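Long-range contacts in homoserine dehydrogenase (PDB 4PG7), which catalyses the NAD(P)-dependent interconversion of aspartate semialdehyde and homoserine in the aspartic acid pathway and carries a C-terminal ACT domain: residues A[382-387]-A[433-438]; A[397-402]-A[427-432]; A[253-258]-A[408-413]; A[378-383]-A[414-419]; A[283-288]-A[439-444]. All coordinates share one frame; numbering follows the deposited sequence.

Contact 1. Residues A[382-387]-A[433-438]; sequences NHVKGS and HGYEVD. With LYS (lysine), chain K.
Asn382 and Glu436 join the two segments through their backbones: Asn382 N donates to Glu436 O at 3.0 Å, with an N-H...O angle of 155°. Between the same two residues a water accepts from Glu436 N (2.8 Å) and donates to Asn382 O (2.7 Å). The Asn382 amide crosses the Asp438 side chain at a slant, Asn382 OD1 lying 3.2 Å from Asp438 CB and the two planes 46° apart; Asn382 ND2 is held by Ser414 on the next strand. The His383 ring lies alongside the Glu436 chain, pointing the same way, with Glu436 CG at its edge. Val384 reaches the edge of the Tyr435 ring, Val384 CG1 to Tyr435 CE1 at 4.0 Å, while Glu394 takes the tyrosine hydroxyl in a hydrogen bond and Phe391 meets its ring. The contact thus sits where strands 436-444 and 375-382 neighbour each other in the C-terminal domain, probably the ACT domain. Asp438 extends CG away from its backbone N (chi1 178°), which turns the carboxylate to the bound lysine. Asp438 OD1 stands 2.6 Å from atom O of that ligand. Two carboxylate oxygens this close suggest that one of the acid groups holds a proton and donates it to the other.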
# COMPACT_ATOMS: atom_id res chain seq x y z
N ASN A 382 22.84 -25.23 21.52
CA ASN A 382 24.01 -24.97 22.36
C ASN A 382 24.62 -26.25 22.93
O ASN A 382 24.04 -27.32 22.83
CB ASN A 382 23.67 -24.09 23.57
CG ASN A 382 22.77 -22.92 23.26
OD1 ASN A 382 21.75 -22.70 23.93
ND2 ASN A 382 23.17 -22.12 22.30
N HIS A 383 25.80 -26.11 23.55
CA HIS A 383 26.53 -27.22 24.19
C HIS A 383 26.79 -28.35 23.21
O HIS A 383 26.73 -29.51 23.56
CB HIS A 383 25.75 -27.73 25.42
CG HIS A 383 25.25 -26.62 26.29
ND1 HIS A 383 26.08 -25.85 27.07
CD2 HIS A 383 24.00 -26.13 26.48
CE1 HIS A 383 25.38 -24.94 27.70
NE2 HIS A 383 24.11 -25.08 27.36
N VAL A 384 27.06 -28.00 21.95
CA VAL A 384 27.29 -29.00 20.94
C VAL A 384 28.78 -29.31 20.90
O VAL A 384 29.60 -28.42 20.69
CB VAL A 384 26.85 -28.52 19.54
CG1 VAL A 384 27.03 -29.65 18.53
CG2 VAL A 384 25.40 -28.04 19.58
N LYS A 385 29.11 -30.58 21.10
CA LYS A 385 30.48 -31.05 20.94
C LYS A 385 30.64 -31.47 19.49
O LYS A 385 29.70 -31.96 18.85
CB LYS A 385 30.76 -32.25 21.86
CG LYS A 385 30.48 -32.02 23.34
CD LYS A 385 31.50 -31.10 24.01
CE LYS A 385 31.58 -31.35 25.51
N GLY A 386 31.84 -31.28 18.97
CA GLY A 386 32.13 -31.71 17.62
C GLY A 386 31.99 -30.56 16.67
O GLY A 386 31.55 -29.47 17.03
N SER A 387 32.38 -30.82 15.44
CA SER A 387 32.50 -29.81 14.43
C SER A 387 31.15 -29.43 13.81
O SER A 387 30.14 -30.12 13.97
CB SER A 387 33.39 -30.34 13.33
OG SER A 387 32.76 -31.48 12.76
N HIS A 433 17.13 -36.21 19.91
CA HIS A 433 18.48 -36.62 19.49
C HIS A 433 19.62 -36.01 20.31
O HIS A 433 20.78 -36.06 19.92
CB HIS A 433 18.68 -36.34 17.99
CG HIS A 433 18.08 -37.40 17.13
ND1 HIS A 433 18.70 -38.61 16.92
CD2 HIS A 433 16.87 -37.50 16.54
CE1 HIS A 433 17.92 -39.38 16.19
NE2 HIS A 433 16.81 -38.73 15.94
N GLY A 434 19.27 -35.40 21.43
CA GLY A 434 20.27 -35.06 22.43
C GLY A 434 20.82 -33.65 22.33
O GLY A 434 21.81 -33.37 22.98
N TYR A 435 20.25 -32.78 21.49
CA TYR A 435 20.69 -31.41 21.41
C TYR A 435 19.86 -30.49 22.27
O TYR A 435 18.65 -30.66 22.39
CB TYR A 435 20.61 -30.88 20.00
CG TYR A 435 21.51 -31.54 19.05
CD1 TYR A 435 22.79 -31.04 18.84
CD2 TYR A 435 21.09 -32.64 18.32
CE1 TYR A 435 23.63 -31.63 17.93
CE2 TYR A 435 21.92 -33.24 17.40
CZ TYR A 435 23.20 -32.73 17.20
OH TYR A 435 24.04 -33.32 16.29
N GLU A 436 20.55 -29.55 22.91
CA GLU A 436 19.90 -28.48 23.61
C GLU A 436 19.51 -27.43 22.60
O GLU A 436 20.39 -26.80 22.02
CB GLU A 436 20.87 -27.86 24.62
CG GLU A 436 20.23 -26.76 25.45
CD GLU A 436 19.07 -27.24 26.30
OE1 GLU A 436 18.94 -28.45 26.57
OE2 GLU A 436 18.29 -26.39 26.72
N VAL A 437 18.22 -27.24 22.41
CA VAL A 437 17.73 -26.25 21.49
C VAL A 437 17.49 -24.97 22.27
O VAL A 437 16.65 -24.94 23.14
CB VAL A 437 16.41 -26.71 20.82
CG1 VAL A 437 15.84 -25.60 19.94
CG2 VAL A 437 16.65 -27.97 19.98
N ASP A 438 18.22 -23.91 21.94
CA ASP A 438 18.05 -22.64 22.62
C ASP A 438 16.72 -22.04 22.19
O ASP A 438 15.88 -21.72 23.01
CB ASP A 438 19.18 -21.69 22.26
CG ASP A 438 19.02 -20.30 22.90
OD1 ASP A 438 18.39 -20.17 23.96
OD2 ASP A 438 19.56 -19.34 22.35
N LYS K . 19.53 -14.99 25.10
CA LYS K . 18.23 -15.70 25.34
C LYS K . 18.38 -17.22 25.32
O LYS K . 17.43 -17.95 25.00
CB LYS K . 17.19 -15.28 24.30
CG LYS K . 15.77 -15.66 24.66
CD LYS K . 15.07 -16.40 23.53
CE LYS K . 13.71 -16.87 24.01
NZ LYS K . 12.95 -17.62 22.97
OXT LYS K . 19.46 -17.74 25.65
O HOH W 1 23.35 -29.89 23.03

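Contact 2. Residues A[397-402]-A[427-432]; sequences AILPFH and EELITK
Leu429 and Pro400 meet tip to tip, Leu429 CD2 lying 3.8 Å from Pro400 CD. The same methyl also sits 3.5 Å from the carbonyl oxygen Ile398 O and extends to Leu399, whose CD2 is 4.4 Å from Leu429 CD2. One leucine branch is therefore set against the end of helix 388-398 and the turn that leaves it. Ile398 and Ile430 cross at about a right angle, with Ile398 CD1 4.1 Å from Ile430 CG1. Ile398 places CG1 between its backbone N and carbonyl carbon (chi1 69°), and this otherwise crowded position directs CD1 at helix 427-432. No hydrogen bond joins the two segments. Within the turn, His402 ND1 donates to Pro400 O at 2.8 Å, nearly straight at 170° and in the histidine ring plane, while Leu399 CD1 lies over one face of that ring, toward its rim. The contact packs on the sheet of the C-terminal domain: Ile430 touches Val379 and Val381 of strand 375-382, and Leu399 and His402 rest on Ile419 of strand 414-422.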
# COMPACT_ATOMS: atom_id res chain seq x y z
N ALA A 397 20.88 -36.53 8.53
CA ALA A 397 20.42 -37.88 8.82
C ALA A 397 19.10 -37.89 9.57
O ALA A 397 18.27 -38.76 9.35
CB ALA A 397 21.47 -38.63 9.62
N ILE A 398 18.90 -36.93 10.46
CA ILE A 398 17.74 -37.04 11.36
C ILE A 398 16.49 -36.31 10.82
O ILE A 398 15.37 -36.71 11.12
CB ILE A 398 18.05 -36.61 12.81
CG1 ILE A 398 18.29 -35.11 12.92
CG2 ILE A 398 19.24 -37.37 13.37
CD1 ILE A 398 18.11 -34.61 14.33
N LEU A 399 16.67 -35.28 10.00
CA LEU A 399 15.54 -34.47 9.56
C LEU A 399 14.69 -35.27 8.60
O LEU A 399 15.23 -36.04 7.81
CB LEU A 399 16.02 -33.21 8.86
CG LEU A 399 16.57 -32.12 9.79
CD1 LEU A 399 17.21 -31.02 8.95
CD2 LEU A 399 15.47 -31.55 10.68
N PRO A 400 13.37 -35.08 8.65
CA PRO A 400 12.55 -35.60 7.53
C PRO A 400 12.84 -34.80 6.26
O PRO A 400 13.67 -33.87 6.28
CB PRO A 400 11.10 -35.35 7.99
CG PRO A 400 11.19 -34.24 9.00
CD PRO A 400 12.60 -34.23 9.57
N PHE A 401 12.18 -35.13 5.16
CA PHE A 401 12.57 -34.55 3.89
C PHE A 401 12.31 -33.06 3.94
O PHE A 401 11.34 -32.58 4.58
CB PHE A 401 11.87 -35.22 2.68
CG PHE A 401 10.49 -34.70 2.41
CD1 PHE A 401 10.28 -33.71 1.45
CD2 PHE A 401 9.39 -35.24 3.08
CE1 PHE A 401 9.00 -33.25 1.18
CE2 PHE A 401 8.11 -34.78 2.81
CZ PHE A 401 7.91 -33.79 1.86
N HIS A 402 13.23 -32.35 3.30
CA HIS A 402 13.17 -30.91 3.25
C HIS A 402 13.87 -30.39 1.99
O HIS A 402 14.52 -31.13 1.28
CB HIS A 402 13.83 -30.35 4.53
CG HIS A 402 15.24 -30.80 4.72
ND1 HIS A 402 15.55 -32.05 5.21
CD2 HIS A 402 16.41 -30.19 4.45
CE1 HIS A 402 16.87 -32.18 5.25
NE2 HIS A 402 17.41 -31.07 4.80
N GLU A 427 12.01 -28.96 16.34
CA GLU A 427 12.54 -28.75 17.69
C GLU A 427 12.50 -30.02 18.56
O GLU A 427 13.48 -30.36 19.19
CB GLU A 427 11.81 -27.59 18.40
CG GLU A 427 12.15 -27.47 19.87
CD GLU A 427 11.81 -26.12 20.49
OE1 GLU A 427 11.16 -25.27 19.84
OE2 GLU A 427 12.20 -25.92 21.67
N GLU A 428 11.37 -30.70 18.61
CA GLU A 428 11.24 -31.89 19.45
C GLU A 428 12.15 -32.99 18.98
O GLU A 428 12.79 -33.67 19.76
CB GLU A 428 9.80 -32.41 19.42
CG GLU A 428 8.82 -31.52 20.18
CD GLU A 428 7.54 -32.25 20.56
OE1 GLU A 428 6.67 -31.60 21.19
OE2 GLU A 428 7.38 -33.47 20.23
N LEU A 429 12.19 -33.15 17.67
CA LEU A 429 13.02 -34.14 17.06
C LEU A 429 14.51 -33.92 17.40
O LEU A 429 15.22 -34.85 17.80
CB LEU A 429 12.79 -34.09 15.54
CG LEU A 429 13.73 -34.92 14.71
CD1 LEU A 429 13.49 -36.40 14.97
CD2 LEU A 429 13.50 -34.60 13.24
N ILE A 430 14.96 -32.69 17.24
CA ILE A 430 16.36 -32.35 17.53
C ILE A 430 16.65 -32.57 19.02
O ILE A 430 17.72 -33.06 19.37
CB ILE A 430 16.67 -30.92 17.04
CG1 ILE A 430 16.67 -30.92 15.51
CG2 ILE A 430 18.02 -30.43 17.54
CD1 ILE A 430 16.60 -29.56 14.87
N THR A 431 15.68 -32.23 19.86
CA THR A 431 15.76 -32.43 21.31
C THR A 431 15.88 -33.90 21.69
O THR A 431 16.75 -34.26 22.48
CB THR A 431 14.56 -31.77 22.02
OG1 THR A 431 14.62 -30.36 21.81
CG2 THR A 431 14.56 -32.04 23.51
N LYS A 432 15.07 -34.77 21.07
CA LYS A 432 15.17 -36.20 21.38
C LYS A 432 16.47 -36.84 20.88
O LYS A 432 16.85 -37.91 21.36
CB LYS A 432 13.91 -36.97 20.93
CG LYS A 432 13.78 -37.18 19.44
CD LYS A 432 13.12 -38.50 19.03
CE LYS A 432 11.96 -38.30 18.05
NZ LYS A 432 11.55 -39.59 17.41

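Contact 3. Residues A[253-258]-A[408-413]; sequences LTDINV and ANYDNQ
The Tyr410 ring carries Thr254 CG2 over the centre of one face, a CH-pi contact 3.7 Å from the centroid and almost on the ring normal. At its edge, near the ring plane, lies Asp255 OD1, to which Tyr410 OH donates a very short hydrogen bond of 2.5 Å. Carboxylate and ring planes stand 51° apart. Because Tyr410 CG is anti to the backbone N (chi1 -177°), the ring extends from the strand to helix 253-262, with its hydroxyl beside the aspartate. The other oxygen, Asp255 OD2, forms a salt bridge with Lys439 and accepts from the backbone N of Thr252, both residues of the lysine pocket. Helix 253-258 runs nearly antiparallel to strand 408-411, at 167° and with 9.0 Å between the segment axes, packing the helix of one family region on the sheet of the C-terminal one. Tyr410 and Asp411 both face Ser414, forming a classic beta bulge at the end of strand 404-411. One helical turn after Thr254, Val258 packs beside it: Val258 CG2 approaches Tyr410 CD1 at 3.8 Å obliquely, and Val258 CG1 meets Ala408 CB at 4.1 Å. Thr254 CG2 also abuts the backbone oxygen Tyr410 O, 3.2 Å away.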
# COMPACT_ATOMS: atom_id res chain seq x y z
N LEU A 253 22.12 -9.70 19.52
CA LEU A 253 22.96 -9.27 18.43
C LEU A 253 23.56 -10.46 17.70
O LEU A 253 23.71 -10.44 16.47
CB LEU A 253 24.01 -8.30 18.97
CG LEU A 253 24.84 -7.54 17.96
CD1 LEU A 253 23.96 -6.76 17.01
CD2 LEU A 253 25.83 -6.64 18.71
N THR A 254 23.86 -11.53 18.43
CA THR A 254 24.32 -12.75 17.81
C THR A 254 23.27 -13.31 16.85
O THR A 254 23.61 -13.76 15.76
CB THR A 254 24.71 -13.78 18.88
OG1 THR A 254 25.70 -13.19 19.74
CG2 THR A 254 25.26 -15.02 18.26
N ASP A 255 21.99 -13.29 17.23
CA ASP A 255 20.92 -13.79 16.34
C ASP A 255 20.93 -12.97 15.08
O ASP A 255 20.90 -13.51 14.00
CB ASP A 255 19.55 -13.71 16.99
CG ASP A 255 19.40 -14.63 18.17
OD1 ASP A 255 19.70 -15.83 18.03
OD2 ASP A 255 18.98 -14.16 19.24
N ILE A 256 20.99 -11.66 15.24
CA ILE A 256 20.99 -10.75 14.14
C ILE A 256 22.17 -10.95 13.19
O ILE A 256 22.00 -10.97 11.97
CB ILE A 256 20.93 -9.29 14.64
CG1 ILE A 256 19.51 -9.01 15.11
CG2 ILE A 256 21.34 -8.32 13.54
CD1 ILE A 256 19.36 -7.74 15.88
N ASN A 257 23.37 -11.10 13.75
CA ASN A 257 24.57 -11.26 12.92
C ASN A 257 24.69 -12.63 12.24
O ASN A 257 25.15 -12.74 11.10
CB ASN A 257 25.82 -10.91 13.73
CG ASN A 257 25.89 -9.42 14.07
OD1 ASN A 257 25.27 -8.61 13.41
ND2 ASN A 257 26.63 -9.07 15.09
N VAL A 258 24.23 -13.67 12.93
CA VAL A 258 24.18 -14.98 12.33
C VAL A 258 23.11 -15.00 11.20
O VAL A 258 23.35 -15.47 10.09
CB VAL A 258 23.88 -16.06 13.38
CG1 VAL A 258 23.64 -17.41 12.74
CG2 VAL A 258 25.02 -16.16 14.38
N ALA A 408 25.51 -22.61 10.47
CA ALA A 408 26.44 -21.54 10.75
C ALA A 408 26.91 -21.63 12.20
O ALA A 408 26.17 -22.12 13.07
CB ALA A 408 25.78 -20.20 10.55
N ASN A 409 28.12 -21.12 12.44
CA ASN A 409 28.62 -20.89 13.78
C ASN A 409 27.78 -19.81 14.43
O ASN A 409 27.48 -18.82 13.83
CB ASN A 409 30.08 -20.44 13.75
CG ASN A 409 31.02 -21.55 13.32
OD1 ASN A 409 31.72 -21.43 12.33
ND2 ASN A 409 31.03 -22.62 14.07
N TYR A 410 27.41 -20.02 15.68
CA TYR A 410 26.60 -19.06 16.39
C TYR A 410 27.42 -18.45 17.51
O TYR A 410 27.47 -17.25 17.64
CB TYR A 410 25.37 -19.77 16.93
CG TYR A 410 24.36 -18.91 17.65
CD1 TYR A 410 23.29 -18.35 16.96
CD2 TYR A 410 24.43 -18.72 19.02
CE1 TYR A 410 22.34 -17.60 17.60
CE2 TYR A 410 23.47 -17.97 19.69
CZ TYR A 410 22.43 -17.41 18.96
OH TYR A 410 21.45 -16.68 19.60
N ASP A 411 28.01 -19.31 18.34
CA ASP A 411 28.85 -18.92 19.46
C ASP A 411 29.66 -20.16 19.83
O ASP A 411 29.60 -21.18 19.13
CB ASP A 411 27.97 -18.44 20.62
CG ASP A 411 28.74 -17.61 21.63
OD1 ASP A 411 29.99 -17.56 21.56
OD2 ASP A 411 28.10 -17.02 22.53
N ASN A 412 30.42 -20.10 20.92
CA ASN A 412 31.20 -21.26 21.40
C ASN A 412 30.35 -22.50 21.67
O ASN A 412 29.44 -22.46 22.47
CB ASN A 412 31.94 -20.88 22.68
CG ASN A 412 32.96 -19.77 22.46
OD1 ASN A 412 33.76 -19.82 21.52
ND2 ASN A 412 32.95 -18.77 23.34
N GLN A 413 30.65 -23.59 20.97
CA GLN A 413 29.82 -24.81 21.00
C GLN A 413 28.32 -24.55 20.70
O GLN A 413 27.44 -25.28 21.18
CB GLN A 413 29.98 -25.54 22.34
CG GLN A 413 31.38 -26.11 22.57
CD GLN A 413 31.50 -26.92 23.84
OE1 GLN A 413 32.31 -27.84 23.90
NE2 GLN A 413 30.70 -26.60 24.86

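Contact 4. Residues A[378-383]-A[414-419]; sequences FVVVNH and SYAAVI
Val379 and Ala417 form a hydrogen-bonded antiparallel pair, with Val379 N donating to Ala417 O at 2.8 Å and Ala417 N returning the bond to Val379 O. Val381 and Tyr415 repeat the pattern; Val381 N to Tyr415 O is 2.9 Å and almost straight at 176°. The non-hydrogen-bonded pair Val380-Ala416 lies between them and Phe378-Val418 beyond Val379-Ala417; here CA-H groups approach carbonyls, as Ala416 CA does Val379 O at 3.1 Å.

Around Asn382 and His383, side chains take part. Asn382 ND2 donates to Ser414 OG at 2.9 Å, the hydroxyl tilted 18° from the amide plane, and a water accepting from His383 N is also bonded to this hydroxyl, so Ser414 OG holds this part of the chain directly and through a water.

Apolar packing differs by face. Phe378 and Ala416 share one: Phe378 CE1 lies 3.6 Å from Ala416 CB, and Val418 CG2 meets the ring edge 3.7 Å from Phe378 CD1. Val258 and Leu262 of helix 253-262 cover this side. On the other, Val379 CG2 touches Ile419 CD1 at 4.2 Å, and Val381 CG2 packs by Tyr415 CB. Tyr415 OH leaves the pair for Gly386 O, and its ring meets Phe391. Four backbone bonds thus satisfy N and O of Val379, Val381, Tyr415 and Ala417, Phe378 and Val380 bond to strand 436-444 and Ala416 to Ala408, and both faces are largely apolar.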
# COMPACT_ATOMS: atom_id res chain seq x y z
N PHE A 378 14.64 -21.46 11.77
CA PHE A 378 15.99 -21.10 12.20
C PHE A 378 16.14 -21.69 13.59
O PHE A 378 15.41 -21.32 14.49
CB PHE A 378 16.11 -19.58 12.27
CG PHE A 378 17.37 -19.06 12.90
CD1 PHE A 378 18.57 -19.09 12.24
CD2 PHE A 378 17.32 -18.41 14.13
CE1 PHE A 378 19.73 -18.53 12.80
CE2 PHE A 378 18.46 -17.86 14.69
CZ PHE A 378 19.67 -17.91 14.01
N VAL A 379 17.07 -22.61 13.75
CA VAL A 379 17.20 -23.38 14.97
C VAL A 379 18.58 -23.13 15.57
O VAL A 379 19.58 -23.32 14.89
CB VAL A 379 17.07 -24.89 14.70
CG1 VAL A 379 17.16 -25.66 16.01
CG2 VAL A 379 15.76 -25.22 13.99
N VAL A 380 18.63 -22.73 16.84
CA VAL A 380 19.89 -22.50 17.56
C VAL A 380 20.08 -23.59 18.61
O VAL A 380 19.18 -23.82 19.43
CB VAL A 380 19.87 -21.16 18.28
CG1 VAL A 380 21.20 -20.92 18.98
CG2 VAL A 380 19.59 -20.04 17.29
N VAL A 381 21.22 -24.27 18.53
CA VAL A 381 21.56 -25.35 19.46
C VAL A 381 22.83 -24.97 20.22
O VAL A 381 23.78 -24.45 19.61
CB VAL A 381 21.75 -26.71 18.75
CG1 VAL A 381 20.47 -27.13 18.06
CG2 VAL A 381 22.89 -26.65 17.75
N ASN A 382 22.84 -25.23 21.52
CA ASN A 382 24.01 -24.97 22.36
C ASN A 382 24.62 -26.25 22.93
O ASN A 382 24.04 -27.32 22.83
CB ASN A 382 23.67 -24.09 23.57
CG ASN A 382 22.77 -22.92 23.26
OD1 ASN A 382 21.75 -22.70 23.93
ND2 ASN A 382 23.17 -22.12 22.30
N HIS A 383 25.80 -26.11 23.55
CA HIS A 383 26.53 -27.22 24.19
C HIS A 383 26.79 -28.35 23.21
O HIS A 383 26.73 -29.51 23.56
CB HIS A 383 25.75 -27.73 25.42
CG HIS A 383 25.25 -26.62 26.29
ND1 HIS A 383 26.08 -25.85 27.07
CD2 HIS A 383 24.00 -26.13 26.48
CE1 HIS A 383 25.38 -24.94 27.70
NE2 HIS A 383 24.11 -25.08 27.36
N SER A 414 28.03 -23.54 19.88
CA SER A 414 26.67 -23.25 19.44
C SER A 414 26.65 -23.09 17.94
O SER A 414 27.52 -22.45 17.37
CB SER A 414 26.12 -21.99 20.09
OG SER A 414 25.94 -22.18 21.47
N TYR A 415 25.65 -23.70 17.32
CA TYR A 415 25.44 -23.63 15.88
C TYR A 415 24.00 -23.25 15.64
O TYR A 415 23.12 -23.48 16.49
CB TYR A 415 25.70 -24.99 15.21
CG TYR A 415 27.08 -25.54 15.46
CD1 TYR A 415 28.21 -24.89 14.97
CD2 TYR A 415 27.26 -26.70 16.19
CE1 TYR A 415 29.48 -25.37 15.22
CE2 TYR A 415 28.54 -27.20 16.43
CZ TYR A 415 29.64 -26.53 15.95
OH TYR A 415 30.89 -27.02 16.20
N ALA A 416 23.77 -22.70 14.46
CA ALA A 416 22.42 -22.39 14.01
C ALA A 416 22.23 -23.10 12.69
O ALA A 416 23.19 -23.28 11.93
CB ALA A 416 22.25 -20.90 13.84
N ALA A 417 20.99 -23.49 12.41
CA ALA A 417 20.64 -24.11 11.14
C ALA A 417 19.41 -23.40 10.60
O ALA A 417 18.49 -23.12 11.34
CB ALA A 417 20.31 -25.58 11.33
N VAL A 418 19.41 -23.12 9.30
CA VAL A 418 18.19 -22.73 8.63
C VAL A 418 17.78 -23.90 7.75
O VAL A 418 18.54 -24.37 6.91
CB VAL A 418 18.37 -21.43 7.79
CG1 VAL A 418 17.17 -21.20 6.86
CG2 VAL A 418 18.60 -20.25 8.72
N ILE A 419 16.54 -24.34 7.95
CA ILE A 419 16.01 -25.47 7.26
C ILE A 419 14.78 -25.00 6.50
O ILE A 419 13.87 -24.42 7.09
CB ILE A 419 15.63 -26.59 8.24
CG1 ILE A 419 16.80 -26.90 9.17
CG2 ILE A 419 15.24 -27.83 7.47
CD1 ILE A 419 16.36 -27.41 10.51
O HOH W 2 26.95 -23.58 23.77

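Contact 5. Residues A[283-288]-A[439-444]; sequences VEPTLI and KVYPVE. With LYS (lysine), chain K.
Leu287 bonds to the neighbouring strand through both its peptide groups: Leu287 N donates to Pro442 O at 2.9 Å, and Glu444 N donates to Leu287 O at 2.7 Å and 172°. This is parallel pairing, the segment axes 38° apart. A water donates to both Glu284 OE1 and Val440 O, bridging the strands where they diverge. Lys439 NZ donates to Tyr441 OH and is salt-bridged to Asp255; its NZ lies 3.5 Å from CB of the bound lysine. Pro285 CB sits over the Tyr441 ring centre, 4.0 Å from the centroid and 9° off the normal, a CH-pi contact, while Leu287 CD1 meets the ring edge. The Pro442 ring packs against Glu284, whose OE1 is 3.5 Å from Pro442 CD, and against Thr286 OG1. Ile288 CD1 reaches Glu444 CB at 3.7 Å; the Glu444 carboxylate pairs with Lys271 and Lys173. Pro442 has no N-H to give, and its CD lies 3.4 Å from Pro285 O instead; Tyr441 connects the interstrand seam to the lysine pocket.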
# COMPACT_ATOMS: atom_id res chain seq x y z
N VAL A 283 2.55 -13.84 16.32
CA VAL A 283 3.46 -12.72 16.36
C VAL A 283 4.75 -13.28 16.93
O VAL A 283 4.73 -13.81 18.04
CB VAL A 283 2.95 -11.63 17.30
CG1 VAL A 283 4.00 -10.54 17.48
CG2 VAL A 283 1.68 -11.02 16.77
N GLU A 284 5.86 -13.15 16.21
CA GLU A 284 7.14 -13.57 16.77
C GLU A 284 8.32 -13.12 15.94
O GLU A 284 8.18 -12.79 14.75
CB GLU A 284 7.19 -15.09 16.96
CG GLU A 284 7.10 -15.86 15.68
CD GLU A 284 6.92 -17.35 15.93
OE1 GLU A 284 7.71 -17.95 16.71
OE2 GLU A 284 6.01 -17.91 15.32
N PRO A 285 9.51 -13.10 16.56
CA PRO A 285 10.75 -12.85 15.81
C PRO A 285 10.93 -13.87 14.70
O PRO A 285 10.77 -15.06 14.92
CB PRO A 285 11.84 -13.00 16.88
CG PRO A 285 11.16 -12.78 18.17
CD PRO A 285 9.76 -13.28 18.00
N THR A 286 11.21 -13.36 13.50
CA THR A 286 11.16 -14.12 12.26
C THR A 286 12.31 -13.68 11.38
O THR A 286 12.58 -12.48 11.25
CB THR A 286 9.82 -13.83 11.55
OG1 THR A 286 8.74 -14.22 12.41
CG2 THR A 286 9.70 -14.54 10.25
N LEU A 287 13.04 -14.63 10.80
CA LEU A 287 14.07 -14.28 9.84
C LEU A 287 13.37 -14.06 8.52
O LEU A 287 12.49 -14.84 8.13
CB LEU A 287 15.12 -15.36 9.69
CG LEU A 287 16.29 -15.36 10.66
CD1 LEU A 287 15.81 -15.63 12.08
CD2 LEU A 287 17.31 -16.38 10.21
N ILE A 288 13.73 -12.97 7.86
CA ILE A 288 13.16 -12.58 6.59
C ILE A 288 14.29 -12.45 5.60
O ILE A 288 15.27 -11.72 5.83
CB ILE A 288 12.48 -11.18 6.66
CG1 ILE A 288 11.38 -11.15 7.70
CG2 ILE A 288 11.89 -10.80 5.29
CD1 ILE A 288 10.19 -12.03 7.33
N LYS A 439 16.52 -21.94 20.88
CA LYS A 439 15.28 -21.45 20.37
C LYS A 439 15.14 -21.69 18.88
O LYS A 439 16.11 -22.05 18.20
CB LYS A 439 15.20 -19.96 20.62
CG LYS A 439 16.27 -19.17 19.93
CD LYS A 439 16.43 -17.83 20.63
CE LYS A 439 17.57 -17.02 20.05
NZ LYS A 439 17.75 -15.79 20.88
N VAL A 440 13.93 -21.46 18.41
CA VAL A 440 13.58 -21.66 17.02
C VAL A 440 12.79 -20.44 16.61
O VAL A 440 11.82 -20.06 17.28
CB VAL A 440 12.72 -22.94 16.82
CG1 VAL A 440 12.28 -23.09 15.38
CG2 VAL A 440 13.50 -24.17 17.25
N TYR A 441 13.20 -19.82 15.51
CA TYR A 441 12.43 -18.74 14.89
C TYR A 441 11.96 -19.22 13.52
O TYR A 441 12.69 -19.92 12.82
CB TYR A 441 13.29 -17.51 14.70
CG TYR A 441 13.82 -16.82 15.92
CD1 TYR A 441 13.23 -16.95 17.16
CD2 TYR A 441 14.90 -15.96 15.82
CE1 TYR A 441 13.73 -16.29 18.27
CE2 TYR A 441 15.40 -15.29 16.92
CZ TYR A 441 14.81 -15.44 18.13
OH TYR A 441 15.30 -14.74 19.23
N PRO A 442 10.75 -18.81 13.11
CA PRO A 442 10.35 -19.08 11.72
C PRO A 442 11.19 -18.28 10.75
O PRO A 442 11.79 -17.27 11.13
CB PRO A 442 8.88 -18.61 11.65
CG PRO A 442 8.67 -17.77 12.83
CD PRO A 442 9.70 -18.12 13.87
N VAL A 443 11.25 -18.76 9.52
CA VAL A 443 11.99 -18.12 8.44
C VAL A 443 11.03 -17.92 7.30
O VAL A 443 10.33 -18.86 6.89
CB VAL A 443 13.18 -18.98 7.98
CG1 VAL A 443 13.89 -18.33 6.81
CG2 VAL A 443 14.15 -19.24 9.13
N GLU A 444 10.95 -16.67 6.82
CA GLU A 444 10.05 -16.31 5.73
C GLU A 444 10.80 -15.71 4.55
O GLU A 444 11.96 -15.28 4.66
CB GLU A 444 9.01 -15.30 6.20
CG GLU A 444 7.94 -15.88 7.11
CD GLU A 444 6.92 -16.76 6.40
OE1 GLU A 444 7.01 -16.95 5.18
OE2 GLU A 444 6.02 -17.27 7.10
N LYS K . 19.53 -14.99 25.10
CA LYS K . 18.23 -15.70 25.34
C LYS K . 18.38 -17.22 25.32
O LYS K . 17.43 -17.95 25.00
CB LYS K . 17.19 -15.28 24.30
CG LYS K . 15.77 -15.66 24.66
CD LYS K . 15.07 -16.40 23.53
CE LYS K . 13.71 -16.87 24.01
NZ LYS K . 12.95 -17.62 22.97
OXT LYS K . 19.46 -17.74 25.65
O HOH W 3 9.06 -20.30 16.76

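Along the chain, contact 5 encloses contacts 1, 2 and 4, whereas contact 3 crosses all four others; contact 2 is nested in contact 1 and crosses contact 4, and contacts 2 and 3 do not touch. Contacts 1 and 4 share Asn382 and His383, their centres about 8 Å apart; the centres of contacts 1 and 5, both on strand 436-444, are about 20 Å apart. All but contact 2 reach the same mixed sheet, contact 2 packing helix 427-432 and the turn after helix 388-398 against it and contact 3 adding helix 253-262. Contacts 3 and 5 join the C-terminal region to the preceding family region and meet through the salt bridge of Asp255 and Lys439. Contacts 1 and 5 touch the bound lysine, placing its pocket at this junction.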